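Local coordinates for protein halogenase PltM (Pseudomonas fluorescens, PDB 6BZN) that halogenates phenolic compounds, accepting more than one halide and a range of substrates, as a flavoprotein that binds FAD, at residues G32-L37 with I190-Q195; L338-T343 with F358-R363. All blocks are in the same frame, centred on the assembly; numbering follows the deposited sequence.

Contact 1: residues G32-L37 with I190-Q195; sequences GIAGAL and IDAAAQ
The peptide group joining Ala34 to Gly35 takes the methyl of Ala192 on one face: Ala192 CB is 3.6 Å from Gly35 N and 3.5 Å from Gly35 CA, while the N-H of the same group points instead to a bridging water. Gly32 and Gly35 fit the GxGxxG pattern of a Rossmann-type nucleotide-binding fold, in keeping with the role of Ile33 and Ala34 in binding FAD. Helix 33-44 follows the glycine-rich turn, and residues 190-195 run from the last two residues of strand 188-191, in the parallel sheet, into a loop. As Gly35 carries no side chain, the helix and the loop just past the strand come within 4.9 Å, Gly35 CA to Ala192 CA. A second apolar touch, Ala34 CB to Ala192 CB at 4.3 Å, lies beside the first, and Leu339 packs against both alanines.

No direct hydrogen bond joins the two segments; water 1 takes that part. It accepts from Gly35 N at 3.0 Å and donates to Ala192 O at 2.8 Å, a position resembling that of the structural water of many Rossmann domains. The turn that presents Ala192 O is itself fixed by Asp191, whose OD2 is hydrogen-bonded to Ser197 OG. Its other oxygen closes an Asx turn: Ala193 N reaches Asp191 OD1 at 2.9 Å with an N-H...O angle of 156°, nearly along the C-O axis.

Contact 2: residues L338-T343 with F358-R363; sequences LLPQAT and FESILR
Water 2 is held by one group from each segment: it donates to Leu338 O at 2.8 Å and is hydrogen-bonded to Ser360 OG, also at 2.8 Å. Ser360 can reach it because OG is anti to its backbone N (chi1 -171°). The same side chain does the closest packing, its CB standing against the edge of the proline ring made by CG and CD, with Pro340 CG to Ser360 CB at 3.4 Å, shorter than usual van der Waals contact. Alongside, Leu339 and Ile361 pack at a slant to each other, with Leu339 CD1 4.1 Å from Ile361 CG1, and Leu339 CD2 approaches both Ser360 OG and Ile361 CG1.

In the fold, the residues 338-343 turn from the outermost strand 336-338 of the parallel Rossmann-type sheet into the short helix 340-343, and helix 352-374 packs beside this turn. Leu339 is the N-cap and Pro340 the first helical residue, a place where a proline's missing N-H costs no helical bond. Leu339 O is gripped from within the turn: Thr343 OG1 donates to it at 2.9 Å, from above the carbonyl plane (60° out of it), and Thr343 N adds a weak bond. Thr343 OG1 has a further partner in Asn331 ND2.

Away from the turn, Arg363 grips Glu359 side-on, one helical turn apart, in a salt bridge that packs on His388 of helix 383-406. Both NE and NH2 bond to OE2, which lies 2° from the guanidinium plane; Arg363 NE to Glu359 OE2 measures 2.8 Å.

How the contacts relate
Contacts 1 and 2 follow one another along the chain but adjoin in space, their centres about 8 Å apart. A probable backbone hydrogen bond, Leu339 N to Asp191 O at 2.9 Å, joins 190-195 to 338-343 where the neighbouring strands 188-191 and 336-338 end. Helices 33-44 and 352-374 meet as well: Ile361 CD1 packs on Ala34 O at 3.7 Å. Contact 1 contributes Ile33 and Ala34 to one FAD site and contact 2 contributes Gln341 to further FAD positions, although no FAD is bound in this model. The side chains of Ala34 and Gln341 are about 6 Å apart, so flavin-binding residues of both contacts lie close together. Separately, Gln341 CB packs against Ala193 O at 3.5 Å.

Contact 1: residues G32-L37 with I190-Q195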
ATOM      1  N   GLY A  32     -13.802  -6.314   0.948  1.00 14.60           N
ATOM      2  CA  GLY A  32     -13.099  -5.039   0.875  1.00 14.26           C
ATOM      3  C   GLY A  32     -12.660  -4.786  -0.560  1.00 14.49           C
ATOM      4  O   GLY A  32     -12.984  -5.552  -1.465  1.00 13.85           O
ATOM      5  N   ILE A  33     -11.902  -3.723  -0.786  1.00 13.69           N
ATOM      6  CA  ILE A  33     -11.584  -3.344  -2.156  1.00 13.71           C
ATOM      7  C   ILE A  33     -10.922  -4.470  -2.957  1.00 13.26           C
ATOM      8  O   ILE A  33     -11.225  -4.636  -4.132  1.00 13.11           O
ATOM      9  CB  ILE A  33     -10.726  -2.063  -2.223  1.00 13.99           C
ATOM     10  CG1 ILE A  33     -10.673  -1.534  -3.663  1.00 14.10           C
ATOM     11  CG2 ILE A  33      -9.331  -2.289  -1.651  1.00 14.37           C
ATOM     12  CD1 ILE A  33     -10.182  -0.096  -3.737  1.00 13.95           C
ATOM     13  N   ALA A  34     -10.029  -5.234  -2.331  1.00 12.48           N
ATOM     14  CA  ALA A  34      -9.374  -6.353  -3.017  1.00 12.46           C
ATOM     15  C   ALA A  34     -10.377  -7.401  -3.476  1.00 11.92           C
ATOM     16  O   ALA A  34     -10.392  -7.778  -4.647  1.00 11.84           O
ATOM     17  CB  ALA A  34      -8.335  -6.991  -2.122  1.00 12.47           C
ATOM     18  N   GLY A  35     -11.219  -7.862  -2.558  1.00 11.82           N
ATOM     19  CA  GLY A  35     -12.206  -8.906  -2.887  1.00 11.66           C
ATOM     20  C   GLY A  35     -13.237  -8.425  -3.895  1.00 11.69           C
ATOM     21  O   GLY A  35     -13.610  -9.149  -4.825  1.00 12.13           O
ATOM     22  N   ALA A  36     -13.676  -7.186  -3.717  1.00 11.65           N
ATOM     23  CA  ALA A  36     -14.668  -6.589  -4.593  1.00 11.58           C
ATOM     24  C   ALA A  36     -14.161  -6.417  -6.025  1.00 11.76           C
ATOM     25  O   ALA A  36     -14.869  -6.734  -6.972  1.00 11.02           O
ATOM     26  CB  ALA A  36     -15.114  -5.252  -4.050  1.00 11.83           C
ATOM     27  N   LEU A  37     -12.953  -5.886  -6.191  1.00 11.78           N
ATOM     28  CA  LEU A  37     -12.422  -5.703  -7.543  1.00 12.57           C
ATOM     29  C   LEU A  37     -12.139  -7.031  -8.237  1.00 12.40           C
ATOM     30  O   LEU A  37     -12.409  -7.170  -9.435  1.00 12.97           O
ATOM     31  CB  LEU A  37     -11.171  -4.831  -7.542  1.00 13.53           C
ATOM     32  CG  LEU A  37     -11.401  -3.395  -7.094  1.00 14.48           C
ATOM     33  CD1 LEU A  37     -10.061  -2.665  -7.132  1.00 16.09           C
ATOM     34  CD2 LEU A  37     -12.427  -2.676  -7.946  1.00 15.52           C
ATOM     35  N   ILE A 190     -10.279 -17.656  -3.533  1.00 12.23           N
ATOM     36  CA  ILE A 190      -9.335 -16.543  -3.411  1.00 12.75           C
ATOM     37  C   ILE A 190      -9.507 -15.921  -2.035  1.00 12.67           C
ATOM     38  O   ILE A 190     -10.606 -15.511  -1.675  1.00 12.46           O
ATOM     39  CB  ILE A 190      -9.566 -15.489  -4.504  1.00 12.63           C
ATOM     40  CG1 ILE A 190      -9.307 -16.126  -5.863  1.00 12.81           C
ATOM     41  CG2 ILE A 190      -8.649 -14.276  -4.315  1.00 12.82           C
ATOM     42  CD1 ILE A 190      -9.768 -15.291  -7.034  1.00 12.69           C
ATOM     43  N   ASP A 191      -8.425 -15.865  -1.268  1.00 12.78           N
ATOM     44  CA  ASP A 191      -8.446 -15.211   0.024  1.00 13.65           C
ATOM     45  C   ASP A 191      -8.073 -13.742  -0.143  1.00 14.00           C
ATOM     46  O   ASP A 191      -6.886 -13.398  -0.294  1.00 13.68           O
ATOM     47  CB  ASP A 191      -7.497 -15.873   1.019  1.00 14.64           C
ATOM     48  CG  ASP A 191      -7.762 -15.444   2.457  1.00 15.68           C
ATOM     49  OD1 ASP A 191      -8.285 -14.326   2.694  1.00 15.16           O
ATOM     50  OD2 ASP A 191      -7.461 -16.256   3.364  1.00 18.52           O
ATOM     51  N   ALA A 192      -9.087 -12.889  -0.067  1.00 14.51           N
ATOM     52  CA  ALA A 192      -8.935 -11.445  -0.193  1.00 15.63           C
ATOM     53  C   ALA A 192      -9.095 -10.767   1.164  1.00 17.12           C
ATOM     54  O   ALA A 192      -9.347  -9.567   1.235  1.00 18.04           O
ATOM     55  CB  ALA A 192      -9.968 -10.909  -1.185  1.00 15.49           C
ATOM     56  N   ALA A 193      -8.941 -11.526   2.242  1.00 18.48           N
ATOM     57  CA  ALA A 193      -9.007 -10.972   3.594  1.00 21.61           C
ATOM     58  C   ALA A 193      -7.622 -10.412   3.992  1.00 24.60           C
ATOM     59  O   ALA A 193      -6.706 -10.379   3.198  1.00 24.08           O
ATOM     60  CB  ALA A 193      -9.469 -12.043   4.563  1.00 21.61           C
ATOM     61  N   ALA A 194      -7.454  -9.965   5.224  1.00 32.79           N
ATOM     62  CA  ALA A 194      -6.188  -9.316   5.599  1.00 34.94           C
ATOM     63  C   ALA A 194      -5.448 -10.190   6.605  1.00 38.22           C
ATOM     64  O   ALA A 194      -5.141 -11.352   6.272  1.00 37.48           O
ATOM     65  CB  ALA A 194      -6.431  -7.890   6.085  1.00 32.65           C
ATOM     66  N   GLN A 195      -5.177  -9.679   7.815  1.00 39.99           N
ATOM     67  CA  GLN A 195      -4.495 -10.476   8.830  1.00 42.60           C
ATOM     68  C   GLN A 195      -5.364 -11.660   9.290  1.00 41.17           C
ATOM     69  O   GLN A 195      -4.817 -12.654   9.764  1.00 39.65           O
ATOM     70  CB  GLN A 195      -4.008  -9.633  10.034  1.00 45.36           C
ATOM     71  CG  GLN A 195      -2.772 -10.253  10.694  1.00 49.55           C
ATOM     72  CD  GLN A 195      -2.202  -9.467  11.869  1.00 53.76           C
ATOM     73  OE1 GLN A 195      -1.713  -8.342  11.710  1.00 56.32           O
ATOM     74  NE2 GLN A 195      -2.222 -10.077  13.052  1.00 54.41           N
TER
HETATM   75  O   HOH W   1     -11.049  -7.527   0.372  1.00 15.27           O

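Contact 2: residues L338-T343 with F358-R363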
ATOM      1  N   LEU A 338      -3.939 -16.871  -2.219  1.00 13.74           N
ATOM      2  CA  LEU A 338      -3.997 -15.804  -1.238  1.00 14.19           C
ATOM      3  C   LEU A 338      -3.597 -14.522  -1.943  1.00 13.82           C
ATOM      4  O   LEU A 338      -2.534 -14.451  -2.556  1.00 12.80           O
ATOM      5  CB  LEU A 338      -3.024 -16.049  -0.083  1.00 15.58           C
ATOM      6  CG  LEU A 338      -3.413 -17.027   1.023  1.00 17.91           C
ATOM      7  CD1 LEU A 338      -3.960 -18.330   0.506  1.00 18.42           C
ATOM      8  CD2 LEU A 338      -2.239 -17.241   1.963  1.00 18.49           C
ATOM      9  N   LEU A 339      -4.447 -13.510  -1.853  1.00 12.94           N
ATOM     10  CA  LEU A 339      -4.056 -12.187  -2.311  1.00 13.43           C
ATOM     11  C   LEU A 339      -3.021 -11.583  -1.346  1.00 12.91           C
ATOM     12  O   LEU A 339      -2.763 -12.138  -0.265  1.00 12.17           O
ATOM     13  CB  LEU A 339      -5.289 -11.302  -2.492  1.00 13.80           C
ATOM     14  CG  LEU A 339      -6.171 -11.601  -3.704  1.00 14.29           C
ATOM     15  CD1 LEU A 339      -7.284 -10.561  -3.746  1.00 14.56           C
ATOM     16  CD2 LEU A 339      -5.420 -11.606  -5.022  1.00 14.76           C
ATOM     17  N   PRO A 340      -2.387 -10.459  -1.740  1.00 13.18           N
ATOM     18  CA  PRO A 340      -1.252  -9.979  -0.930  1.00 13.39           C
ATOM     19  C   PRO A 340      -1.495  -9.726   0.543  1.00 13.67           C
ATOM     20  O   PRO A 340      -0.682 -10.170   1.340  1.00 13.32           O
ATOM     21  CB  PRO A 340      -0.834  -8.704  -1.651  1.00 12.99           C
ATOM     22  CG  PRO A 340      -1.089  -9.061  -3.076  1.00 12.97           C
ATOM     23  CD  PRO A 340      -2.413  -9.782  -3.047  1.00 12.73           C
ATOM     24  N   GLN A 341      -2.588  -9.076   0.933  1.00 14.88           N
ATOM     25  CA  GLN A 341      -2.839  -8.864   2.375  1.00 16.57           C
ATOM     26  C   GLN A 341      -2.912 -10.163   3.185  1.00 16.36           C
ATOM     27  O   GLN A 341      -2.469 -10.203   4.342  1.00 16.32           O
ATOM     28  CB  GLN A 341      -4.127  -8.076   2.618  1.00 19.11           C
ATOM     29  CG  GLN A 341      -4.066  -6.622   2.234  1.00 21.59           C
ATOM     30  CD  GLN A 341      -3.251  -5.769   3.205  1.00 25.80           C
ATOM     31  OE1 GLN A 341      -2.283  -5.123   2.800  1.00 28.23           O
ATOM     32  NE2 GLN A 341      -3.663  -5.731   4.479  1.00 28.41           N
ATOM     33  N   ALA A 342      -3.485 -11.205   2.586  1.00 14.58           N
ATOM     34  CA  ALA A 342      -3.534 -12.516   3.212  1.00 14.63           C
ATOM     35  C   ALA A 342      -2.158 -13.212   3.245  1.00 14.43           C
ATOM     36  O   ALA A 342      -1.969 -14.138   4.025  1.00 15.65           O
ATOM     37  CB  ALA A 342      -4.554 -13.389   2.508  1.00 14.54           C
ATOM     38  N   THR A 343      -1.229 -12.776   2.393  1.00 13.54           N
ATOM     39  CA  THR A 343       0.091 -13.391   2.229  1.00 13.25           C
ATOM     40  C   THR A 343       1.165 -12.734   3.064  1.00 13.22           C
ATOM     41  O   THR A 343       1.939 -13.412   3.756  1.00 13.75           O
ATOM     42  CB  THR A 343       0.536 -13.289   0.747  1.00 13.18           C
ATOM     43  OG1 THR A 343      -0.465 -13.890  -0.075  1.00 12.69           O
ATOM     44  CG2 THR A 343       1.838 -13.991   0.504  1.00 13.31           C
ATOM     45  N   PHE A 358      -3.225  -4.498  -6.021  1.00 11.98           N
ATOM     46  CA  PHE A 358      -3.844  -4.288  -7.322  1.00 12.27           C
ATOM     47  C   PHE A 358      -3.061  -5.000  -8.411  1.00 12.03           C
ATOM     48  O   PHE A 358      -3.653  -5.524  -9.361  1.00 12.52           O
ATOM     49  CB  PHE A 358      -4.002  -2.793  -7.654  1.00 12.57           C
ATOM     50  CG  PHE A 358      -4.872  -2.028  -6.679  1.00 13.07           C
ATOM     51  CD1 PHE A 358      -5.941  -2.628  -6.025  1.00 13.77           C
ATOM     52  CD2 PHE A 358      -4.639  -0.683  -6.445  1.00 13.69           C
ATOM     53  CE1 PHE A 358      -6.726  -1.907  -5.138  1.00 14.40           C
ATOM     54  CE2 PHE A 358      -5.425   0.044  -5.553  1.00 14.01           C
ATOM     55  CZ  PHE A 358      -6.460  -0.574  -4.891  1.00 14.25           C
ATOM     56  N   GLU A 359      -1.739  -5.029  -8.285  1.00 12.29           N
ATOM     57  CA  GLU A 359      -0.918  -5.735  -9.282  1.00 12.70           C
ATOM     58  C   GLU A 359      -1.193  -7.229  -9.217  1.00 12.35           C
ATOM     59  O   GLU A 359      -1.311  -7.882 -10.257  1.00 12.48           O
ATOM     60  CB  GLU A 359       0.575  -5.458  -9.125  1.00 13.64           C
ATOM     61  CG  GLU A 359       1.355  -6.107 -10.269  1.00 14.88           C
ATOM     62  CD  GLU A 359       2.827  -5.777 -10.299  1.00 16.84           C
ATOM     63  OE1 GLU A 359       3.224  -4.739  -9.729  1.00 18.22           O
ATOM     64  OE2 GLU A 359       3.583  -6.576 -10.915  1.00 17.82           O
ATOM     65  N   SER A 360      -1.347  -7.763  -8.010  1.00 11.96           N
ATOM     66  CA  SER A 360      -1.604  -9.203  -7.862  1.00 12.38           C
ATOM     67  C   SER A 360      -2.941  -9.595  -8.491  1.00 12.01           C
ATOM     68  O   SER A 360      -3.057 -10.645  -9.142  1.00 12.02           O
ATOM     69  CB  SER A 360      -1.535  -9.631  -6.381  1.00 12.17           C
ATOM     70  OG  SER A 360      -1.573 -11.042  -6.291  1.00 12.70           O
ATOM     71  N   ILE A 361      -3.954  -8.747  -8.329  1.00 12.26           N
ATOM     72  CA  ILE A 361      -5.265  -9.010  -8.951  1.00 12.30           C
ATOM     73  C   ILE A 361      -5.119  -9.035 -10.474  1.00 12.92           C
ATOM     74  O   ILE A 361      -5.646  -9.916 -11.160  1.00 12.28           O
ATOM     75  CB  ILE A 361      -6.334  -7.992  -8.516  1.00 12.48           C
ATOM     76  CG1 ILE A 361      -6.581  -8.108  -7.010  1.00 12.72           C
ATOM     77  CG2 ILE A 361      -7.645  -8.186  -9.284  1.00 12.53           C
ATOM     78  CD1 ILE A 361      -7.317  -6.915  -6.424  1.00 13.13           C
ATOM     79  N   LEU A 362      -4.375  -8.059 -10.979  1.00 12.96           N
ATOM     80  CA  LEU A 362      -4.141  -7.905 -12.398  1.00 13.98           C
ATOM     81  C   LEU A 362      -3.412  -9.105 -13.006  1.00 13.60           C
ATOM     82  O   LEU A 362      -3.722  -9.527 -14.127  1.00 14.14           O
ATOM     83  CB  LEU A 362      -3.357  -6.617 -12.599  1.00 14.80           C
ATOM     84  CG  LEU A 362      -3.192  -5.962 -13.951  1.00 16.29           C
ATOM     85  CD1 LEU A 362      -4.501  -5.799 -14.702  1.00 16.40           C
ATOM     86  CD2 LEU A 362      -2.521  -4.617 -13.687  1.00 16.57           C
ATOM     87  N   ARG A 363      -2.474  -9.677 -12.258  1.00 13.10           N
ATOM     88  CA  ARG A 363      -1.771 -10.875 -12.687  1.00 12.70           C
ATOM     89  C   ARG A 363      -2.608 -12.147 -12.535  1.00 12.56           C
ATOM     90  O   ARG A 363      -2.554 -13.017 -13.405  1.00 12.28           O
ATOM     91  CB  ARG A 363      -0.478 -11.042 -11.896  1.00 13.25           C
ATOM     92  CG  ARG A 363       0.577 -10.007 -12.226  1.00 13.78           C
ATOM     93  CD  ARG A 363       1.720 -10.070 -11.241  1.00 14.36           C
ATOM     94  NE  ARG A 363       2.841  -9.191 -11.591  1.00 15.20           N
ATOM     95  CZ  ARG A 363       3.853  -9.509 -12.407  1.00 15.54           C
ATOM     96  NH1 ARG A 363       3.914 -10.686 -13.021  1.00 15.62           N
ATOM     97  NH2 ARG A 363       4.829  -8.629 -12.614  1.00 16.29           N
TER
HETATM   98  O   HOH W   2      -0.990 -12.736  -4.132  1.00 13.32           O